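Local coordinates for protein luciferase-like enzymeAMP-CoA-ligase (Zophobas atratus, PDB 4W8O) that probably activates carboxylic acids with ATP as acyl-adenylates and passes them to coenzyme A, at residues A3-F11 with Y410-Y418; L93-D101 with D177-S185. All blocks are in the same frame, centred on the assembly; numbering follows the deposited sequence.

Contact 1 of 2, residues A3-F11 with Y410-Y418; sequences ARILKGKEF and YYDDDGCVY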
loop_
_atom_site.group_PDB
_atom_site.type_symbol
_atom_site.label_atom_id
_atom_site.label_comp_id
_atom_site.label_asym_id
_atom_site.label_seq_id
_atom_site.Cartn_x
_atom_site.Cartn_y
_atom_site.Cartn_z
ATOM N N ALA A 3 31.406 -5.870 10.158
ATOM C CA ALA A 3 30.468 -6.192 9.040
ATOM C C ALA A 3 29.418 -7.199 9.488
ATOM O O ALA A 3 29.753 -8.312 9.885
ATOM C CB ALA A 3 31.234 -6.729 7.840
ATOM N N ARG A 4 28.150 -6.807 9.424
ATOM C CA ARG A 4 27.061 -7.692 9.822
ATOM C C ARG A 4 25.794 -7.438 9.013
ATOM O O ARG A 4 25.675 -6.431 8.304
ATOM C CB ARG A 4 26.772 -7.549 11.321
ATOM C CG ARG A 4 26.358 -6.152 11.752
ATOM C CD ARG A 4 26.121 -6.086 13.250
ATOM N NE ARG A 4 25.412 -4.866 13.652
ATOM C CZ ARG A 4 25.960 -3.654 13.760
ATOM N NH1 ARG A 4 27.247 -3.453 13.482
ATOM N NH2 ARG A 4 25.208 -2.624 14.144
ATOM N N ILE A 5 24.866 -8.383 9.127
ATOM C CA ILE A 5 23.556 -8.302 8.513
ATOM C C ILE A 5 22.569 -7.883 9.596
ATOM O O ILE A 5 22.440 -8.565 10.607
ATOM C CB ILE A 5 23.133 -9.672 7.941
ATOM C CG1 ILE A 5 24.067 -10.077 6.795
ATOM C CG2 ILE A 5 21.681 -9.640 7.482
ATOM C CD1 ILE A 5 23.900 -11.512 6.336
ATOM N N LEU A 6 21.887 -6.763 9.390
ATOM C CA LEU A 6 20.902 -6.278 10.355
ATOM C C LEU A 6 19.650 -7.158 10.304
ATOM O O LEU A 6 19.171 -7.506 9.223
ATOM C CB LEU A 6 20.524 -4.831 10.051
ATOM C CG LEU A 6 21.664 -3.810 9.951
ATOM C CD1 LEU A 6 21.133 -2.470 9.463
ATOM C CD2 LEU A 6 22.383 -3.656 11.287
ATOM N N LYS A 7 19.121 -7.503 11.469
ATOM C CA LYS A 7 18.007 -8.423 11.559
ATOM C C LYS A 7 16.945 -7.832 12.456
ATOM O O LYS A 7 17.221 -7.496 13.606
ATOM C CB LYS A 7 18.469 -9.775 12.118
ATOM C CG LYS A 7 17.352 -10.811 12.206
ATOM C CD LYS A 7 17.813 -12.139 12.787
ATOM C CE LYS A 7 16.659 -13.137 12.821
ATOM N NZ LYS A 7 16.863 -14.211 13.832
ATOM N N GLY A 8 15.725 -7.725 11.941
ATOM C CA GLY A 8 14.615 -7.187 12.721
ATOM C C GLY A 8 14.131 -8.162 13.774
ATOM O O GLY A 8 14.520 -9.324 13.774
ATOM N N LYS A 9 13.268 -7.683 14.667
ATOM C CA LYS A 9 12.766 -8.495 15.766
ATOM C C LYS A 9 11.839 -9.571 15.229
ATOM O O LYS A 9 11.241 -9.410 14.163
ATOM C CB LYS A 9 12.019 -7.628 16.789
ATOM C CG LYS A 9 10.620 -7.218 16.344
ATOM C CD LYS A 9 9.880 -6.384 17.381
ATOM C CE LYS A 9 8.490 -6.037 16.869
ATOM N NZ LYS A 9 7.779 -5.036 17.705
ATOM N N GLU A 10 11.707 -10.662 15.972
ATOM C CA GLU A 10 10.834 -11.756 15.558
ATOM C C GLU A 10 9.374 -11.469 15.887
ATOM O O GLU A 10 9.060 -10.670 16.776
ATOM C CB GLU A 10 11.269 -13.084 16.201
ATOM C CG GLU A 10 12.424 -13.776 15.483
ATOM C CD GLU A 10 12.061 -14.283 14.088
ATOM O OE1 GLU A 10 12.985 -14.667 13.343
ATOM O OE2 GLU A 10 10.863 -14.310 13.727
ATOM N N PHE A 11 8.485 -12.094 15.117
ATOM C CA PHE A 11 7.078 -12.208 15.486
ATOM C C PHE A 11 6.572 -13.542 14.973
ATOM O O PHE A 11 7.234 -14.185 14.171
ATOM C CB PHE A 11 6.227 -11.022 14.983
ATOM C CG PHE A 11 6.099 -10.913 13.473
ATOM C CD1 PHE A 11 5.140 -11.638 12.780
ATOM C CD2 PHE A 11 6.899 -10.020 12.758
ATOM C CE1 PHE A 11 5.013 -11.509 11.401
ATOM C CE2 PHE A 11 6.777 -9.885 11.383
ATOM C CZ PHE A 11 5.827 -10.627 10.701
ATOM N N TYR A 410 24.104 3.303 3.983
ATOM C CA TYR A 410 24.945 2.746 5.040
ATOM C C TYR A 410 24.122 2.720 6.332
ATOM O O TYR A 410 23.047 3.330 6.388
ATOM C CB TYR A 410 26.199 3.617 5.246
ATOM C CG TYR A 410 25.885 5.001 5.758
ATOM C CD1 TYR A 410 25.634 6.049 4.875
ATOM C CD2 TYR A 410 25.807 5.263 7.128
ATOM C CE1 TYR A 410 25.330 7.321 5.337
ATOM C CE2 TYR A 410 25.504 6.535 7.598
ATOM C CZ TYR A 410 25.263 7.558 6.694
ATOM O OH TYR A 410 24.963 8.822 7.142
ATOM N N TYR A 411 24.638 2.042 7.362
ATOM C CA TYR A 411 24.003 2.038 8.693
ATOM C C TYR A 411 24.962 2.463 9.814
ATOM O O TYR A 411 26.178 2.462 9.644
ATOM C CB TYR A 411 23.397 0.666 9.025
ATOM C CG TYR A 411 24.401 -0.462 9.100
ATOM C CD1 TYR A 411 24.803 -1.132 7.955
ATOM C CD2 TYR A 411 24.951 -0.859 10.321
ATOM C CE1 TYR A 411 25.720 -2.162 8.010
ATOM C CE2 TYR A 411 25.875 -1.891 10.389
ATOM C CZ TYR A 411 26.255 -2.537 9.227
ATOM O OH TYR A 411 27.166 -3.560 9.271
ATOM N N ASP A 412 24.369 2.808 10.954
ATOM C CA ASP A 412 25.082 3.234 12.166
ATOM C C ASP A 412 25.688 2.090 12.962
ATOM O O ASP A 412 25.417 0.930 12.699
ATOM C CB ASP A 412 24.101 3.944 13.119
ATOM C CG ASP A 412 23.976 5.396 12.842
ATOM O OD1 ASP A 412 24.703 5.882 11.964
ATOM O OD2 ASP A 412 23.154 6.058 13.500
ATOM N N ASP A 413 26.480 2.452 13.971
ATOM C CA ASP A 413 26.869 1.523 15.036
ATOM C C ASP A 413 25.634 1.034 15.798
ATOM O O ASP A 413 25.601 -0.102 16.245
ATOM C CB ASP A 413 27.846 2.194 16.018
ATOM C CG ASP A 413 29.239 2.379 15.436
ATOM O OD1 ASP A 413 29.632 1.619 14.524
ATOM O OD2 ASP A 413 29.956 3.282 15.907
ATOM N N ASP A 414 24.627 1.901 15.939
ATOM C CA ASP A 414 23.321 1.526 16.511
ATOM C C ASP A 414 22.318 0.932 15.507
ATOM O O ASP A 414 21.143 0.764 15.832
ATOM C CB ASP A 414 22.683 2.741 17.185
ATOM C CG ASP A 414 23.562 3.331 18.259
ATOM O OD1 ASP A 414 24.196 2.552 18.996
ATOM O OD2 ASP A 414 23.629 4.572 18.364
ATOM N N GLY A 415 22.768 0.621 14.296
ATOM C CA GLY A 415 21.916 -0.033 13.304
ATOM C C GLY A 415 20.869 0.841 12.620
ATOM O O GLY A 415 19.993 0.320 11.919
ATOM N N CYS A 416 20.931 2.158 12.828
ATOM C CA CYS A 416 20.077 3.097 12.089
ATOM C C CYS A 416 20.481 3.155 10.612
ATOM O O CYS A 416 21.669 3.214 10.294
ATOM C CB CYS A 416 20.147 4.487 12.713
ATOM S SG CYS A 416 19.344 4.571 14.325
ATOM N N VAL A 417 19.487 3.130 9.723
ATOM C CA VAL A 417 19.722 3.041 8.284
ATOM C C VAL A 417 19.648 4.424 7.614
ATOM O O VAL A 417 18.822 5.261 7.981
ATOM C CB VAL A 417 18.696 2.086 7.631
ATOM C CG1 VAL A 417 18.919 1.984 6.129
ATOM C CG2 VAL A 417 18.770 0.706 8.277
ATOM N N TYR A 418 20.517 4.645 6.628
ATOM C CA TYR A 418 20.551 5.899 5.862
ATOM C C TYR A 418 20.633 5.570 4.381
ATOM O O TYR A 418 21.550 4.870 3.950
ATOM C CB TYR A 418 21.767 6.748 6.250
ATOM C CG TYR A 418 21.742 7.248 7.674
ATOM C CD1 TYR A 418 22.219 6.459 8.718
ATOM C CD2 TYR A 418 21.243 8.513 7.979
ATOM C CE1 TYR A 418 22.191 6.916 10.025
ATOM C CE2 TYR A 418 21.215 8.977 9.282
ATOM C CZ TYR A 418 21.689 8.175 10.300
ATOM O OH TYR A 418 21.650 8.633 11.597
#
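Leu6 and Gly415 mark the nearest backbone approach, 7.0 Å between their CA atoms, too wide for strand pairing, so side chains close the gap. Strand 6-7 is one edge of a five-stranded antiparallel sheet, and strand 417-422, which forms a hairpin with strand 403-411, is the other. Their meeting means that the sheet curls round on itself, consistent with the distorted beta-barrel of firefly luciferase. The hairpin turns through a type I turn from Asp412 to Gly415, with a G1 bulge at Gly415, whose positive phi suits a residue without a side chain.

Tyr411 is the plate on which the chain start rests. Its CG lies between the backbone N and the carbonyl carbon (chi1 62°), which aims the ring at segment 3-11. Leu6 spreads its two methyls over one ring face. Leu6 CD2 makes a CH-pi contact 4.2 Å from the Tyr411 centroid, 24° off the normal. Leu6 CD1 settles at the root of the ring, 3.9 Å from Tyr411 CG, and also touches Val417 CG2. Arg4 reaches the rim instead. Its guanidinium stands nearly perpendicular to the ring (86°), so that Tyr411 CE2 points at the guanidinium face while Arg4 NH1 lies near the ring plane, 3.7 Å from Tyr411 CE2. The phenol OH has its main partner in Val369 O, and Arg4 N adds a weak 3.4 Å bond to that Tyr411 OH. With an alanine in place of Tyr411, Leu6 would probably lose the surface under its methyls and the Arg4 guanidinium would be freer to swing. Extended from CG to NE, the Arg4 chain carries Arg4 NH2 to the turn, where it gives a weak hydrogen bond to Asp413 O at 3.3 Å.

Contact 2 of 2, residues L93-D101 with D177-S185; sequences LGAKVVNLD and DDTAVMFFS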
loop_
_atom_site.group_PDB
_atom_site.type_symbol
_atom_site.label_atom_id
_atom_site.label_comp_id
_atom_site.label_asym_id
_atom_site.label_seq_id
_atom_site.Cartn_x
_atom_site.Cartn_y
_atom_site.Cartn_z
ATOM N N LEU A 93 -12.593 -14.303 -4.677
ATOM C CA LEU A 93 -12.538 -15.340 -5.709
ATOM C C LEU A 93 -11.119 -15.789 -6.038
ATOM O O LEU A 93 -10.923 -16.656 -6.894
ATOM C CB LEU A 93 -13.229 -14.844 -6.975
ATOM C CG LEU A 93 -14.671 -14.387 -6.768
ATOM C CD1 LEU A 93 -15.254 -13.909 -8.085
ATOM C CD2 LEU A 93 -15.524 -15.507 -6.177
ATOM N N GLY A 94 -10.129 -15.217 -5.352
ATOM C CA GLY A 94 -8.735 -15.547 -5.590
ATOM C C GLY A 94 -8.158 -14.938 -6.863
ATOM O O GLY A 94 -7.053 -15.299 -7.271
ATOM N N ALA A 95 -8.889 -14.022 -7.498
ATOM C CA ALA A 95 -8.401 -13.359 -8.708
ATOM C C ALA A 95 -7.276 -12.367 -8.355
ATOM O O ALA A 95 -7.166 -11.904 -7.209
ATOM C CB ALA A 95 -9.540 -12.652 -9.436
ATOM N N LYS A 96 -6.440 -12.073 -9.342
ATOM C CA LYS A 96 -5.324 -11.148 -9.178
ATOM C C LYS A 96 -5.871 -9.732 -9.308
ATOM O O LYS A 96 -6.570 -9.436 -10.281
ATOM C CB LYS A 96 -4.263 -11.386 -10.262
ATOM C CG LYS A 96 -3.499 -12.698 -10.139
ATOM C CD LYS A 96 -4.121 -13.857 -10.898
ATOM C CE LYS A 96 -3.495 -15.189 -10.491
ATOM N NZ LYS A 96 -4.028 -15.719 -9.199
ATOM N N VAL A 97 -5.564 -8.868 -8.348
ATOM C CA VAL A 97 -6.019 -7.468 -8.395
ATOM C C VAL A 97 -4.861 -6.509 -8.593
ATOM O O VAL A 97 -3.778 -6.705 -8.044
ATOM C CB VAL A 97 -6.828 -7.039 -7.146
ATOM C CG1 VAL A 97 -8.064 -7.907 -7.002
ATOM C CG2 VAL A 97 -5.986 -7.085 -5.870
ATOM N N VAL A 98 -5.109 -5.471 -9.389
ATOM C CA VAL A 98 -4.092 -4.487 -9.730
ATOM C C VAL A 98 -4.728 -3.121 -9.990
ATOM O O VAL A 98 -5.786 -3.023 -10.601
ATOM C CB VAL A 98 -3.245 -4.946 -10.947
ATOM C CG1 VAL A 98 -4.098 -5.128 -12.194
ATOM C CG2 VAL A 98 -2.114 -3.960 -11.214
ATOM N N ASN A 99 -4.073 -2.070 -9.523
ATOM C CA ASN A 99 -4.582 -0.711 -9.686
ATOM C C ASN A 99 -3.740 0.123 -10.642
ATOM O O ASN A 99 -2.511 0.020 -10.656
ATOM C CB ASN A 99 -4.669 -0.037 -8.320
ATOM C CG ASN A 99 -5.534 -0.817 -7.352
ATOM O OD1 ASN A 99 -6.748 -0.678 -7.362
ATOM N ND2 ASN A 99 -4.909 -1.681 -6.532
ATOM N N LEU A 100 -4.417 0.938 -11.450
ATOM C CA LEU A 100 -3.764 1.909 -12.320
ATOM C C LEU A 100 -3.944 3.318 -11.767
ATOM O O LEU A 100 -4.923 3.597 -11.085
ATOM C CB LEU A 100 -4.355 1.855 -13.721
ATOM C CG LEU A 100 -4.417 0.483 -14.377
ATOM C CD1 LEU A 100 -5.065 0.623 -15.738
ATOM C CD2 LEU A 100 -3.046 -0.161 -14.498
ATOM N N ASP A 101 -2.996 4.198 -12.067
ATOM C CA ASP A 101 -3.048 5.584 -11.608
ATOM C C ASP A 101 -3.831 6.392 -12.642
ATOM O O ASP A 101 -3.427 6.454 -13.802
ATOM C CB ASP A 101 -1.631 6.148 -11.466
ATOM C CG ASP A 101 -1.573 7.457 -10.668
ATOM O OD1 ASP A 101 -2.591 8.184 -10.563
ATOM O OD2 ASP A 101 -0.471 7.766 -10.155
ATOM N N ASP A 177 0.478 -19.487 -2.622
ATOM C CA ASP A 177 1.676 -18.993 -3.316
ATOM C C ASP A 177 1.384 -18.429 -4.707
ATOM O O ASP A 177 2.293 -17.945 -5.378
ATOM C CB ASP A 177 2.730 -20.094 -3.404
ATOM C CG ASP A 177 3.306 -20.438 -2.053
ATOM O OD1 ASP A 177 3.666 -19.507 -1.307
ATOM O OD2 ASP A 177 3.382 -21.633 -1.731
ATOM N N ASP A 178 0.130 -18.508 -5.148
ATOM C CA ASP A 178 -0.282 -17.827 -6.366
ATOM C C ASP A 178 -0.316 -16.323 -6.110
ATOM O O ASP A 178 -0.397 -15.869 -4.972
ATOM C CB ASP A 178 -1.676 -18.270 -6.831
ATOM C CG ASP A 178 -1.686 -19.662 -7.453
ATOM O OD1 ASP A 178 -0.601 -20.248 -7.700
ATOM O OD2 ASP A 178 -2.805 -20.181 -7.697
ATOM N N THR A 179 -0.288 -15.568 -7.196
ATOM C CA THR A 179 -0.348 -14.121 -7.142
ATOM C C THR A 179 -1.716 -13.644 -6.647
ATOM O O THR A 179 -2.759 -14.116 -7.115
ATOM C CB THR A 179 -0.034 -13.536 -8.528
ATOM O OG1 THR A 179 1.256 -14.002 -8.939
ATOM C CG2 THR A 179 -0.053 -12.008 -8.508
ATOM N N ALA A 180 -1.695 -12.735 -5.675
ATOM C CA ALA A 180 -2.897 -12.106 -5.141
ATOM C C ALA A 180 -3.024 -10.645 -5.571
ATOM O O ALA A 180 -4.107 -10.202 -5.945
ATOM C CB ALA A 180 -2.895 -12.196 -3.622
ATOM N N VAL A 181 -1.913 -9.911 -5.515
ATOM C CA VAL A 181 -1.873 -8.473 -5.793
ATOM C C VAL A 181 -0.656 -8.166 -6.672
ATOM O O VAL A 181 0.414 -8.771 -6.482
ATOM C CB VAL A 181 -1.732 -7.647 -4.489
ATOM C CG1 VAL A 181 -1.798 -6.158 -4.773
ATOM C CG2 VAL A 181 -2.798 -8.021 -3.473
ATOM N N MET A 182 -0.810 -7.218 -7.604
ATOM C CA MET A 182 0.302 -6.758 -8.443
ATOM C C MET A 182 0.543 -5.250 -8.313
ATOM O O MET A 182 -0.379 -4.491 -8.032
ATOM C CB MET A 182 0.085 -7.133 -9.915
ATOM C CG MET A 182 0.141 -8.630 -10.188
ATOM S SD MET A 182 0.047 -9.115 -11.924
ATOM C CE MET A 182 -1.643 -8.679 -12.293
ATOM N N PHE A 183 1.806 -4.852 -8.476
ATOM C CA PHE A 183 2.215 -3.451 -8.572
ATOM C C PHE A 183 3.161 -3.335 -9.769
ATOM O O PHE A 183 3.425 -4.324 -10.465
ATOM C CB PHE A 183 2.895 -2.973 -7.281
ATOM C CG PHE A 183 2.000 -3.026 -6.073
ATOM C CD1 PHE A 183 1.130 -1.992 -5.794
ATOM C CD2 PHE A 183 2.021 -4.126 -5.220
ATOM C CE1 PHE A 183 0.289 -2.039 -4.687
ATOM C CE2 PHE A 183 1.179 -4.185 -4.124
ATOM C CZ PHE A 183 0.314 -3.136 -3.853
ATOM N N PHE A 184 3.651 -2.134 -10.034
ATOM C CA PHE A 184 4.488 -1.904 -11.199
ATOM C C PHE A 184 5.851 -1.357 -10.819
ATOM O O PHE A 184 5.950 -0.431 -10.021
ATOM C CB PHE A 184 3.775 -0.966 -12.154
ATOM C CG PHE A 184 2.493 -1.532 -12.682
ATOM C CD1 PHE A 184 2.511 -2.537 -13.630
ATOM C CD2 PHE A 184 1.271 -1.083 -12.208
ATOM C CE1 PHE A 184 1.330 -3.071 -14.120
ATOM C CE2 PHE A 184 0.087 -1.615 -12.689
ATOM C CZ PHE A 184 0.116 -2.604 -13.653
ATOM N N SER A 185 6.891 -1.955 -11.395
ATOM C CA SER A 185 8.260 -1.595 -11.107
ATOM C C SER A 185 8.564 -0.205 -11.623
ATOM O O SER A 185 7.865 0.304 -12.493
ATOM C CB SER A 185 9.231 -2.606 -11.730
ATOM O OG SER A 185 9.254 -2.504 -13.144
HETATM O O HOH W 1 -6.283 -11.067 -4.462
HETATM O O HOH W 2 -2.103 -2.321 -7.481
#
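Val97 lies beside Val181 in two parallel strands, 96-99 and 179-184, whose axes approach to 4.7 Å at 18°. It bonds to the residues flanking its partner: Val97 N gives to Ala180 O, and Val97 O accepts Met182 N nearly head-on at 3.0 Å. Beside the first of these bonds a water donates to both Ala95 O and Ala180 O, giving Ala180 O a second donor; another water bridges Asn99 N and Met182 O in place of a direct bond. On the far edge of strand 179-184, Ala180 and Val181 form a classic beta bulge against strand 194-198.

Lys96 folds back instead of extending. Bends at chi2 (91°) and chi4 carry the chain across Thr179, Lys96 CG resting 3.9 Å from Thr179 CG2. Lys96 NZ has its strongest partner in Ser69 O and also gives a bond, in the carbonyl plane, to Thr179 O at 2.9 Å. Val97 CG2 meets Val181 CG2 at 4.1 Å on one face of the sheet, and Val98 packs on Met182 CB on the other. With Val98 CG1 at chi1 61°, the other methyl, CG2, is swung opposite the backbone N and presses obliquely on the Phe184 ring, Val98 CG2 lying 3.5 Å from Phe184 CE2. Leu100 CD2 joins it at 3.9 Å from Phe184 CE2, whereas Asn99 O meets the ring at its edge.

Helix 85-92 packs on Val97 and Asn99, and helix 228-239 on Asn99, Val181 and Phe183; strand 72-76, linked to 96-99 by a beta-alpha-beta crossover through helix 85-92, flanks Val98 and touches Met182.

In the fold
The two contacts lie in separate sheets, their centres 31 Å apart and their nearest atoms about 15 Å apart, without touching. Contact 1 brings the start of the chain to a hairpin near its end, around the five-stranded antiparallel sheet. Contact 2 pairs residues that fall between these in sequence and joins two inner, neighbouring strands of the eight-stranded mixed sheet. The chain visits that sheet once more at strand 387-388, between strands 367-380 and 403-411 of the other. Strand 179-184 leads to Ser186, which lines the pocket holding the polyether ligand, probably in the substrate and adenylate cleft of the family; contact 1 lies about 24 Å from the centre of the chain, measured between centres.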